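Local coordinates for protein pullulanase (Klebsiella oxytoca, PDB 2YOC) that hydrolyses alpha-1,6-glucosidic linkages in pullulan and related branched glucans, as a bacterial pullulanase linked to type 2 secretion, at residues R766-M776 and G968-M978; F936-S946 and S1021-L1032. All blocks are in the same frame, centred on the assembly; numbering follows the deposited sequence.

Contact 1. Residues R766-M776 and G968-M978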
loop_
_atom_site.group_PDB
_atom_site.type_symbol
_atom_site.label_atom_id
_atom_site.label_comp_id
_atom_site.label_asym_id
_atom_site.label_seq_id
_atom_site.Cartn_x
_atom_site.Cartn_y
_atom_site.Cartn_z
ATOM N N ARG B 766 10.488 -11.012 -7.324
ATOM C CA ARG B 766 9.929 -9.938 -8.157
ATOM C C ARG B 766 10.342 -8.535 -7.637
ATOM O O ARG B 766 10.545 -7.620 -8.442
ATOM C CB ARG B 766 8.399 -10.027 -8.219
ATOM C CG ARG B 766 7.860 -10.927 -9.292
ATOM C CD ARG B 766 6.345 -10.798 -9.451
ATOM N NE ARG B 766 5.603 -11.039 -8.208
ATOM C CZ ARG B 766 4.923 -12.145 -7.955
ATOM N NH1 ARG B 766 4.840 -13.104 -8.868
ATOM N NH2 ARG B 766 4.282 -12.291 -6.801
ATOM N N HIS B 767 10.449 -8.377 -6.304
ATOM C CA HIS B 767 10.834 -7.125 -5.667
ATOM C C HIS B 767 12.283 -6.773 -5.949
ATOM O O HIS B 767 12.623 -5.592 -6.022
ATOM C CB HIS B 767 10.558 -7.149 -4.165
ATOM C CG HIS B 767 10.759 -5.815 -3.513
ATOM N ND1 HIS B 767 11.798 -5.600 -2.620
ATOM C CD2 HIS B 767 10.086 -4.651 -3.684
ATOM C CE1 HIS B 767 11.699 -4.334 -2.241
ATOM N NE2 HIS B 767 10.674 -3.726 -2.840
ATOM N N LEU B 768 13.129 -7.779 -6.133
ATOM C CA LEU B 768 14.534 -7.550 -6.479
ATOM C C LEU B 768 14.630 -7.046 -7.936
ATOM O O LEU B 768 15.477 -6.211 -8.239
ATOM C CB LEU B 768 15.370 -8.823 -6.270
ATOM C CG LEU B 768 15.357 -9.437 -4.854
ATOM C CD1 LEU B 768 15.648 -10.918 -4.899
ATOM C CD2 LEU B 768 16.332 -8.741 -3.932
ATOM N N ALA B 769 13.727 -7.528 -8.816
ATOM C CA ALA B 769 13.625 -7.104 -10.214
ATOM C C ALA B 769 13.233 -5.630 -10.229
ATOM O O ALA B 769 13.854 -4.830 -10.939
ATOM C CB ALA B 769 12.575 -7.929 -10.943
ATOM N N ASP B 770 12.239 -5.270 -9.398
ATOM C CA ASP B 770 11.758 -3.907 -9.229
ATOM C C ASP B 770 12.908 -2.976 -8.826
ATOM O O ASP B 770 13.076 -1.922 -9.453
ATOM C CB ASP B 770 10.641 -3.855 -8.182
ATOM C CG ASP B 770 9.241 -4.257 -8.634
ATOM O OD1 ASP B 770 9.073 -4.629 -9.824
ATOM O OD2 ASP B 770 8.310 -4.172 -7.804
ATOM N N LEU B 771 13.730 -3.389 -7.829
ATOM C CA LEU B 771 14.866 -2.588 -7.366
ATOM C C LEU B 771 15.950 -2.491 -8.426
ATOM O O LEU B 771 16.462 -1.395 -8.652
ATOM C CB LEU B 771 15.429 -3.074 -6.016
ATOM C CG LEU B 771 14.603 -2.785 -4.726
ATOM C CD1 LEU B 771 15.130 -3.584 -3.558
ATOM C CD2 LEU B 771 14.605 -1.312 -4.351
ATOM N N THR B 772 16.243 -3.601 -9.131
ATOM C CA THR B 772 17.227 -3.614 -10.218
ATOM C C THR B 772 16.835 -2.630 -11.343
ATOM O O THR B 772 17.625 -1.756 -11.696
ATOM C CB THR B 772 17.475 -5.054 -10.689
ATOM O OG1 THR B 772 17.916 -5.808 -9.553
ATOM C CG2 THR B 772 18.513 -5.153 -11.828
ATOM N N ARG B 773 15.600 -2.746 -11.859
ATOM C CA ARG B 773 15.074 -1.876 -12.917
ATOM C C ARG B 773 15.241 -0.416 -12.521
ATOM O O ARG B 773 15.902 0.341 -13.231
ATOM C CB ARG B 773 13.599 -2.211 -13.215
ATOM C CG ARG B 773 13.424 -3.530 -14.003
ATOM C CD ARG B 773 12.009 -3.749 -14.495
ATOM N NE ARG B 773 11.121 -4.140 -13.404
ATOM C CZ ARG B 773 10.682 -5.375 -13.214
ATOM N NH1 ARG B 773 11.020 -6.343 -14.060
ATOM N NH2 ARG B 773 9.883 -5.652 -12.189
ATOM N N LEU B 774 14.729 -0.049 -11.336
ATOM C CA LEU B 774 14.840 1.300 -10.817
ATOM C C LEU B 774 16.310 1.801 -10.858
ATOM O O LEU B 774 16.562 2.921 -11.333
ATOM C CB LEU B 774 14.262 1.344 -9.401
ATOM C CG LEU B 774 14.118 2.707 -8.748
ATOM C CD1 LEU B 774 13.389 3.703 -9.649
ATOM C CD2 LEU B 774 13.408 2.584 -7.437
ATOM N N GLY B 775 17.245 0.933 -10.426
ATOM C CA GLY B 775 18.677 1.193 -10.441
ATOM C C GLY B 775 19.190 1.400 -11.857
ATOM O O GLY B 775 19.873 2.395 -12.131
HETATM N N MSE B 776 18.817 0.485 -12.797
HETATM C CA MSE B 776 19.206 0.586 -14.213
HETATM C C MSE B 776 18.738 1.915 -14.829
HETATM O O MSE B 776 19.399 2.425 -15.735
HETATM C CB MSE B 776 18.665 -0.589 -15.006
HETATM C CG MSE B 776 19.268 -1.891 -14.559
HETATM SE SE MSE B 776 18.978 -3.283 -15.829
HETATM C CE MSE B 776 20.172 -2.646 -17.308
ATOM N N GLY B 968 5.169 -6.106 -14.013
ATOM C CA GLY B 968 3.884 -6.477 -13.450
ATOM C C GLY B 968 3.919 -7.747 -12.637
ATOM O O GLY B 968 4.994 -8.283 -12.323
ATOM N N SER B 969 2.715 -8.215 -12.290
ATOM C CA SER B 969 2.470 -9.387 -11.471
ATOM C C SER B 969 2.791 -10.672 -12.226
ATOM O O SER B 969 3.353 -11.609 -11.657
ATOM C CB SER B 969 1.019 -9.383 -10.995
ATOM O OG SER B 969 0.201 -8.452 -11.697
ATOM N N ASP B 970 2.465 -10.692 -13.518
ATOM C CA ASP B 970 2.637 -11.815 -14.444
ATOM C C ASP B 970 4.059 -11.995 -15.018
ATOM O O ASP B 970 4.267 -12.925 -15.807
ATOM C CB ASP B 970 1.621 -11.669 -15.604
ATOM C CG ASP B 970 1.651 -10.341 -16.377
ATOM O OD1 ASP B 970 2.213 -9.340 -15.848
ATOM O OD2 ASP B 970 1.062 -10.284 -17.478
ATOM N N GLN B 971 5.018 -11.116 -14.634
ATOM C CA GLN B 971 6.387 -11.091 -15.147
ATOM C C GLN B 971 7.166 -12.397 -15.077
ATOM O O GLN B 971 6.951 -13.191 -14.163
ATOM C CB GLN B 971 7.188 -9.940 -14.526
ATOM C CG GLN B 971 7.658 -10.174 -13.091
ATOM C CD GLN B 971 8.690 -9.165 -12.673
ATOM O OE1 GLN B 971 8.380 -8.194 -11.970
ATOM N NE2 GLN B 971 9.948 -9.379 -13.085
ATOM N N GLN B 972 8.074 -12.610 -16.063
ATOM C CA GLN B 972 8.998 -13.753 -16.164
ATOM C C GLN B 972 10.231 -13.392 -15.345
ATOM O O GLN B 972 10.828 -12.340 -15.578
ATOM C CB GLN B 972 9.411 -14.013 -17.628
ATOM C CG GLN B 972 8.299 -14.543 -18.518
ATOM C CD GLN B 972 8.839 -15.146 -19.795
ATOM O OE1 GLN B 972 9.065 -14.447 -20.794
ATOM N NE2 GLN B 972 9.027 -16.464 -19.803
ATOM N N ALA B 973 10.602 -14.236 -14.379
ATOM C CA ALA B 973 11.755 -13.975 -13.505
ATOM C C ALA B 973 13.083 -13.969 -14.253
ATOM O O ALA B 973 13.254 -14.699 -15.220
ATOM C CB ALA B 973 11.790 -14.973 -12.365
ATOM N N GLY B 974 13.991 -13.104 -13.827
ATOM C CA GLY B 974 15.313 -12.990 -14.439
ATOM C C GLY B 974 15.380 -12.265 -15.776
ATOM O O GLY B 974 16.473 -12.050 -16.297
ATOM N N LEU B 975 14.232 -11.879 -16.349
ATOM C CA LEU B 975 14.234 -11.156 -17.606
ATOM C C LEU B 975 14.106 -9.659 -17.341
ATOM O O LEU B 975 13.096 -9.189 -16.798
ATOM C CB LEU B 975 13.134 -11.660 -18.530
ATOM C CG LEU B 975 13.180 -11.176 -19.965
ATOM C CD1 LEU B 975 14.301 -11.851 -20.712
ATOM C CD2 LEU B 975 11.853 -11.445 -20.653
ATOM N N LEU B 976 15.170 -8.920 -17.681
ATOM C CA LEU B 976 15.215 -7.473 -17.525
ATOM C C LEU B 976 15.240 -6.870 -18.908
ATOM O O LEU B 976 16.159 -7.126 -19.687
ATOM C CB LEU B 976 16.424 -7.030 -16.682
ATOM C CG LEU B 976 16.436 -7.534 -15.246
ATOM C CD1 LEU B 976 17.847 -7.633 -14.717
ATOM C CD2 LEU B 976 15.560 -6.681 -14.351
ATOM N N VAL B 977 14.170 -6.145 -19.243
ATOM C CA VAL B 977 13.991 -5.543 -20.561
ATOM C C VAL B 977 13.818 -4.034 -20.427
ATOM O O VAL B 977 12.804 -3.575 -19.886
ATOM C CB VAL B 977 12.865 -6.230 -21.384
ATOM C CG1 VAL B 977 12.601 -5.485 -22.681
ATOM C CG2 VAL B 977 13.219 -7.684 -21.690
HETATM N N MSE B 978 14.824 -3.262 -20.907
HETATM C CA MSE B 978 14.812 -1.804 -20.839
HETATM C C MSE B 978 14.731 -1.209 -22.214
HETATM O O MSE B 978 15.477 -1.625 -23.098
HETATM C CB MSE B 978 16.063 -1.294 -20.116
HETATM C CG MSE B 978 16.006 0.203 -19.774
HETATM SE SE MSE B 978 17.539 0.839 -18.748
HETATM C CE MSE B 978 18.935 0.626 -20.062
HETATM O O HOH W 1 12.211 -6.082 -16.977
#
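Helix 766-776 and strand 975-978, touching through R773 and L976 among others, run roughly the same way at 30°, their axes 9.8 Å apart at closest. From loop 968-974, Q971 reaches R766, A769 and R773. R773 and Q971 meet from opposite directions. R773 NH2 gives Q971 OE1 a bond of 3.0 Å, near the guanidinium plane. The same NH2 forms a salt bridge with D770 OD1 at 2.7 Å, which helps to hold the guanidinium in place. The R773 chain bends at chi3 (-75°), which turns its guanidinium back to D770 and Q971. The other terminal nitrogen of R773, NH1, donates to a water that also accepts from V977 N and donates to L975 O. R766 crosses Q971 at a slant, its CG and CD each near Q971 CG. Deeper in, L976 CD1 packs on T772 CG2, and its CD2 lies 3.8 Å from R773 CG. M776 CB meets M978 SE more loosely at 4.2 Å; both are selenomethionines. The helix lies between the sixth and seventh strands of the (beta/alpha)8 barrel in the chain. The strand belongs to the C-terminal antiparallel sheet, between strands 962-965 and 994-1002. Helix 722-729 packs on T772 and M776, and I1001 backs L976 and M776.

Contact 2. Residues F936-S946 and S1021-L1032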
loop_
_atom_site.group_PDB
_atom_site.type_symbol
_atom_site.label_atom_id
_atom_site.label_comp_id
_atom_site.label_asym_id
_atom_site.label_seq_id
_atom_site.Cartn_x
_atom_site.Cartn_y
_atom_site.Cartn_z
ATOM N N PHE B 936 33.916 -10.541 -22.281
ATOM C CA PHE B 936 32.565 -10.135 -21.905
ATOM C C PHE B 936 32.570 -8.733 -21.311
ATOM O O PHE B 936 31.659 -7.954 -21.590
ATOM C CB PHE B 936 31.967 -11.101 -20.867
ATOM C CG PHE B 936 31.511 -12.461 -21.344
ATOM C CD1 PHE B 936 31.238 -12.695 -22.692
ATOM C CD2 PHE B 936 31.284 -13.490 -20.438
ATOM C CE1 PHE B 936 30.754 -13.938 -23.119
ATOM C CE2 PHE B 936 30.826 -14.742 -20.870
ATOM C CZ PHE B 936 30.562 -14.957 -22.208
ATOM N N TYR B 937 33.572 -8.417 -20.480
ATOM C CA TYR B 937 33.646 -7.135 -19.805
ATOM C C TYR B 937 33.856 -6.016 -20.820
ATOM O O TYR B 937 33.164 -4.977 -20.784
ATOM C CB TYR B 937 34.783 -7.174 -18.800
ATOM C CG TYR B 937 34.745 -6.108 -17.726
ATOM C CD1 TYR B 937 35.401 -4.886 -17.902
ATOM C CD2 TYR B 937 34.177 -6.368 -16.481
ATOM C CE1 TYR B 937 35.445 -3.933 -16.881
ATOM C CE2 TYR B 937 34.224 -5.425 -15.452
ATOM C CZ TYR B 937 34.878 -4.219 -15.650
ATOM O OH TYR B 937 34.950 -3.306 -14.623
ATOM N N GLN B 938 34.793 -6.256 -21.755
ATOM C CA GLN B 938 35.127 -5.323 -22.805
ATOM C C GLN B 938 33.922 -5.097 -23.696
ATOM O O GLN B 938 33.691 -3.962 -24.112
ATOM C CB GLN B 938 36.338 -5.813 -23.576
ATOM C CG GLN B 938 37.599 -5.780 -22.725
ATOM C CD GLN B 938 38.854 -5.993 -23.510
ATOM O OE1 GLN B 938 38.925 -5.741 -24.723
ATOM N NE2 GLN B 938 39.900 -6.398 -22.812
ATOM N N GLU B 939 33.096 -6.152 -23.904
ATOM C CA GLU B 939 31.858 -6.095 -24.696
ATOM C C GLU B 939 30.892 -5.063 -24.084
ATOM O O GLU B 939 30.504 -4.114 -24.762
ATOM C CB GLU B 939 31.197 -7.483 -24.724
ATOM C CG GLU B 939 30.351 -7.781 -25.954
ATOM C CD GLU B 939 29.940 -9.241 -26.063
ATOM O OE1 GLU B 939 30.838 -10.098 -26.236
ATOM O OE2 GLU B 939 28.724 -9.530 -25.953
ATOM N N LEU B 940 30.586 -5.226 -22.774
ATOM C CA LEU B 940 29.681 -4.413 -21.971
ATOM C C LEU B 940 30.066 -2.941 -21.926
ATOM O O LEU B 940 29.191 -2.074 -22.040
ATOM C CB LEU B 940 29.586 -4.990 -20.547
ATOM C CG LEU B 940 28.895 -6.344 -20.349
ATOM C CD1 LEU B 940 28.896 -6.720 -18.886
ATOM C CD2 LEU B 940 27.448 -6.320 -20.811
ATOM N N THR B 941 31.368 -2.654 -21.748
ATOM C CA THR B 941 31.860 -1.283 -21.686
ATOM C C THR B 941 31.775 -0.655 -23.062
ATOM O O THR B 941 31.379 0.514 -23.173
ATOM C CB THR B 941 33.274 -1.184 -21.035
ATOM O OG1 THR B 941 34.245 -1.846 -21.847
ATOM C CG2 THR B 941 33.322 -1.689 -19.587
ATOM N N GLU B 942 32.116 -1.431 -24.114
ATOM C CA GLU B 942 32.054 -0.962 -25.507
ATOM C C GLU B 942 30.626 -0.536 -25.834
ATOM O O GLU B 942 30.413 0.568 -26.360
ATOM C CB GLU B 942 32.584 -2.016 -26.496
ATOM C CG GLU B 942 34.103 -2.124 -26.497
ATOM C CD GLU B 942 34.736 -3.069 -27.500
ATOM O OE1 GLU B 942 34.931 -4.267 -27.176
ATOM O OE2 GLU B 942 35.101 -2.583 -28.593
ATOM N N LEU B 943 29.649 -1.374 -25.430
ATOM C CA LEU B 943 28.221 -1.116 -25.582
ATOM C C LEU B 943 27.811 0.213 -24.931
ATOM O O LEU B 943 27.196 1.047 -25.596
ATOM C CB LEU B 943 27.398 -2.281 -25.009
ATOM C CG LEU B 943 27.441 -3.584 -25.819
ATOM C CD1 LEU B 943 26.937 -4.744 -25.003
ATOM C CD2 LEU B 943 26.675 -3.464 -27.112
ATOM N N ARG B 944 28.205 0.416 -23.642
ATOM C CA ARG B 944 27.957 1.619 -22.825
ATOM C C ARG B 944 28.395 2.870 -23.576
ATOM O O ARG B 944 27.657 3.864 -23.586
ATOM C CB ARG B 944 28.695 1.490 -21.482
ATOM C CG ARG B 944 28.578 2.691 -20.565
ATOM C CD ARG B 944 28.959 2.360 -19.149
ATOM N NE ARG B 944 28.666 3.462 -18.234
ATOM C CZ ARG B 944 27.532 3.610 -17.555
ATOM N NH1 ARG B 944 26.555 2.718 -17.677
ATOM N NH2 ARG B 944 27.369 4.649 -16.739
ATOM N N LYS B 945 29.585 2.814 -24.234
ATOM C CA LYS B 945 30.088 3.940 -25.013
ATOM C C LYS B 945 29.552 3.980 -26.466
ATOM O O LYS B 945 29.820 4.944 -27.187
ATOM C CB LYS B 945 31.630 4.060 -24.923
ATOM C CG LYS B 945 32.440 2.857 -25.394
ATOM C CD LYS B 945 33.932 3.141 -25.352
ATOM C CE LYS B 945 34.579 3.171 -26.712
ATOM N NZ LYS B 945 35.121 1.837 -27.079
ATOM N N SER B 946 28.758 2.962 -26.881
ATOM C CA SER B 946 28.205 2.868 -28.232
ATOM C C SER B 946 27.007 3.760 -28.550
ATOM O O SER B 946 26.605 3.802 -29.704
ATOM C CB SER B 946 27.920 1.416 -28.593
ATOM O OG SER B 946 26.600 1.011 -28.281
ATOM N N SER B 1021 23.473 -5.338 -31.731
ATOM C CA SER B 1021 24.578 -4.394 -31.819
ATOM C C SER B 1021 25.746 -4.969 -32.631
ATOM O O SER B 1021 26.102 -6.155 -32.471
ATOM C CB SER B 1021 25.083 -4.013 -30.432
ATOM O OG SER B 1021 26.004 -2.935 -30.521
ATOM N N ALA B 1022 26.350 -4.108 -33.491
ATOM C CA ALA B 1022 27.521 -4.445 -34.297
ATOM C C ALA B 1022 28.631 -4.945 -33.378
ATOM O O ALA B 1022 29.290 -5.918 -33.723
ATOM C CB ALA B 1022 27.996 -3.228 -35.059
ATOM N N ILE B 1023 28.770 -4.324 -32.169
ATOM C CA ILE B 1023 29.710 -4.670 -31.087
ATOM C C ILE B 1023 29.528 -6.169 -30.738
ATOM O O ILE B 1023 30.516 -6.922 -30.730
ATOM C CB ILE B 1023 29.508 -3.719 -29.840
ATOM C CG1 ILE B 1023 29.958 -2.259 -30.118
ATOM C CG2 ILE B 1023 30.241 -4.216 -28.600
ATOM C CD1 ILE B 1023 28.915 -1.321 -30.703
ATOM N N GLN B 1024 28.257 -6.599 -30.531
ATOM C CA GLN B 1024 27.924 -7.986 -30.200
ATOM C C GLN B 1024 28.042 -8.946 -31.388
ATOM O O GLN B 1024 28.438 -10.104 -31.201
ATOM C CB GLN B 1024 26.546 -8.083 -29.547
ATOM C CG GLN B 1024 26.580 -7.714 -28.078
ATOM C CD GLN B 1024 25.218 -7.725 -27.441
ATOM O OE1 GLN B 1024 24.261 -7.087 -27.915
ATOM N NE2 GLN B 1024 25.120 -8.419 -26.314
ATOM N N GLN B 1025 27.704 -8.459 -32.602
ATOM C CA GLN B 1025 27.809 -9.239 -33.847
ATOM C C GLN B 1025 29.280 -9.530 -34.173
ATOM O O GLN B 1025 29.604 -10.647 -34.560
ATOM C CB GLN B 1025 27.116 -8.528 -35.031
ATOM C CG GLN B 1025 25.592 -8.397 -34.893
ATOM C CD GLN B 1025 24.911 -8.037 -36.198
ATOM O OE1 GLN B 1025 24.353 -8.896 -36.894
ATOM N NE2 GLN B 1025 24.915 -6.752 -36.547
ATOM N N THR B 1026 30.172 -8.542 -33.960
ATOM C CA THR B 1026 31.618 -8.697 -34.172
ATOM C C THR B 1026 32.177 -9.770 -33.222
ATOM O O THR B 1026 32.986 -10.595 -33.640
ATOM C CB THR B 1026 32.344 -7.353 -33.984
ATOM O OG1 THR B 1026 31.642 -6.319 -34.674
ATOM C CG2 THR B 1026 33.778 -7.387 -34.486
ATOM N N ALA B 1027 31.701 -9.773 -31.961
ATOM C CA ALA B 1027 32.102 -10.703 -30.917
ATOM C C ALA B 1027 31.854 -12.169 -31.252
ATOM O O ALA B 1027 32.659 -13.014 -30.851
ATOM C CB ALA B 1027 31.432 -10.333 -29.615
ATOM N N GLY B 1028 30.765 -12.452 -31.975
ATOM C CA GLY B 1028 30.396 -13.799 -32.399
ATOM C C GLY B 1028 30.088 -14.791 -31.289
ATOM O O GLY B 1028 29.194 -14.542 -30.476
ATOM N N GLU B 1029 30.808 -15.954 -31.280
ATOM C CA GLU B 1029 30.663 -17.053 -30.297
ATOM C C GLU B 1029 31.064 -16.621 -28.875
ATOM O O GLU B 1029 30.636 -17.228 -27.886
ATOM C CB GLU B 1029 31.527 -18.262 -30.704
ATOM C CG GLU B 1029 31.022 -19.081 -31.883
ATOM C CD GLU B 1029 32.012 -20.105 -32.420
ATOM O OE1 GLU B 1029 32.784 -20.674 -31.614
ATOM O OE2 GLU B 1029 32.009 -20.345 -33.651
ATOM N N ASN B 1030 31.908 -15.578 -28.793
ATOM C CA ASN B 1030 32.416 -14.997 -27.547
ATOM C C ASN B 1030 31.511 -13.865 -27.018
ATOM O O ASN B 1030 31.813 -13.256 -25.986
ATOM C CB ASN B 1030 33.862 -14.532 -27.759
ATOM C CG ASN B 1030 34.759 -15.664 -28.203
ATOM O OD1 ASN B 1030 34.645 -16.175 -29.327
ATOM N ND2 ASN B 1030 35.623 -16.122 -27.307
ATOM N N SER B 1031 30.401 -13.595 -27.732
ATOM C CA SER B 1031 29.421 -12.595 -27.339
ATOM C C SER B 1031 28.507 -13.129 -26.272
ATOM O O SER B 1031 28.240 -14.331 -26.181
ATOM C CB SER B 1031 28.583 -12.133 -28.524
ATOM O OG SER B 1031 27.685 -11.108 -28.143
ATOM N N LEU B 1032 27.999 -12.206 -25.485
ATOM C CA LEU B 1032 27.048 -12.467 -24.431
ATOM C C LEU B 1032 25.701 -12.664 -25.083
ATOM O O LEU B 1032 24.783 -13.182 -24.454
ATOM C CB LEU B 1032 26.995 -11.260 -23.494
ATOM C CG LEU B 1032 28.177 -11.073 -22.593
ATOM C CD1 LEU B 1032 28.488 -9.630 -22.415
ATOM C CD2 LEU B 1032 27.951 -11.730 -21.288
#
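E939 reaches from helix 936-945 to the turn after helix 1022-1027, where its OE2 takes two hydrogen bonds. L1032 N donates at 2.8 Å to the syn lone pair, almost straight at 176°. S1031 OG donates at 2.9 Å from above the carboxylate plane. The E939 chain gets there by leaving with CG anti to the backbone N (chi1 -152°) and staying extended. This buried end is tight. L1032 CD2 makes a CH-pi contact over one face of the F936 ring, 3.7 Å from its centroid, and N1030 O lies at the ring's edge. L1032 CD1 turns to L940 CD2 at 3.8 Å. Further along the helices, which run antiparallel at 156°, L943 CD2 packs against S1021 OG and I1023 CG2. The solvent side is looser. There I1023 CG2 rests on E942 CB at 3.8 Å, and its CD1 touches S946 CB. Strand 1050-1057 touches L943 and L1032, and Q1024 OE1 accepts a hydrogen bond from V1053 N. Helix 840-855 packs on F936, L940 and L1032, and helix 446-457 on E942. The contact thus joins helix 927-945, which lies against these two barrel helices, to the C-terminal sheet.

Both contacts are largely buried, and both join helices of the barrel part to the C-terminal region. Contact 1 sets helix 762-776 against strand 975-981 and the loop before it. Contact 2 sets helix 927-945, packed on barrel helices 446-457 and 840-855, against a short helix and the loop after it. The strands concerned, 975-981 and 1050-1057, lie in the same antiparallel sheet, each paired with strand 994-1002. The centres are 23 Å apart, and the contacts do not touch. Contact 1 relies on an arginine shared between an amide, a carboxylate and water. Contact 2 relies on one carboxylate receiving a backbone amide and a hydroxyl. Each has a more exposed margin, at S969 and at N1030.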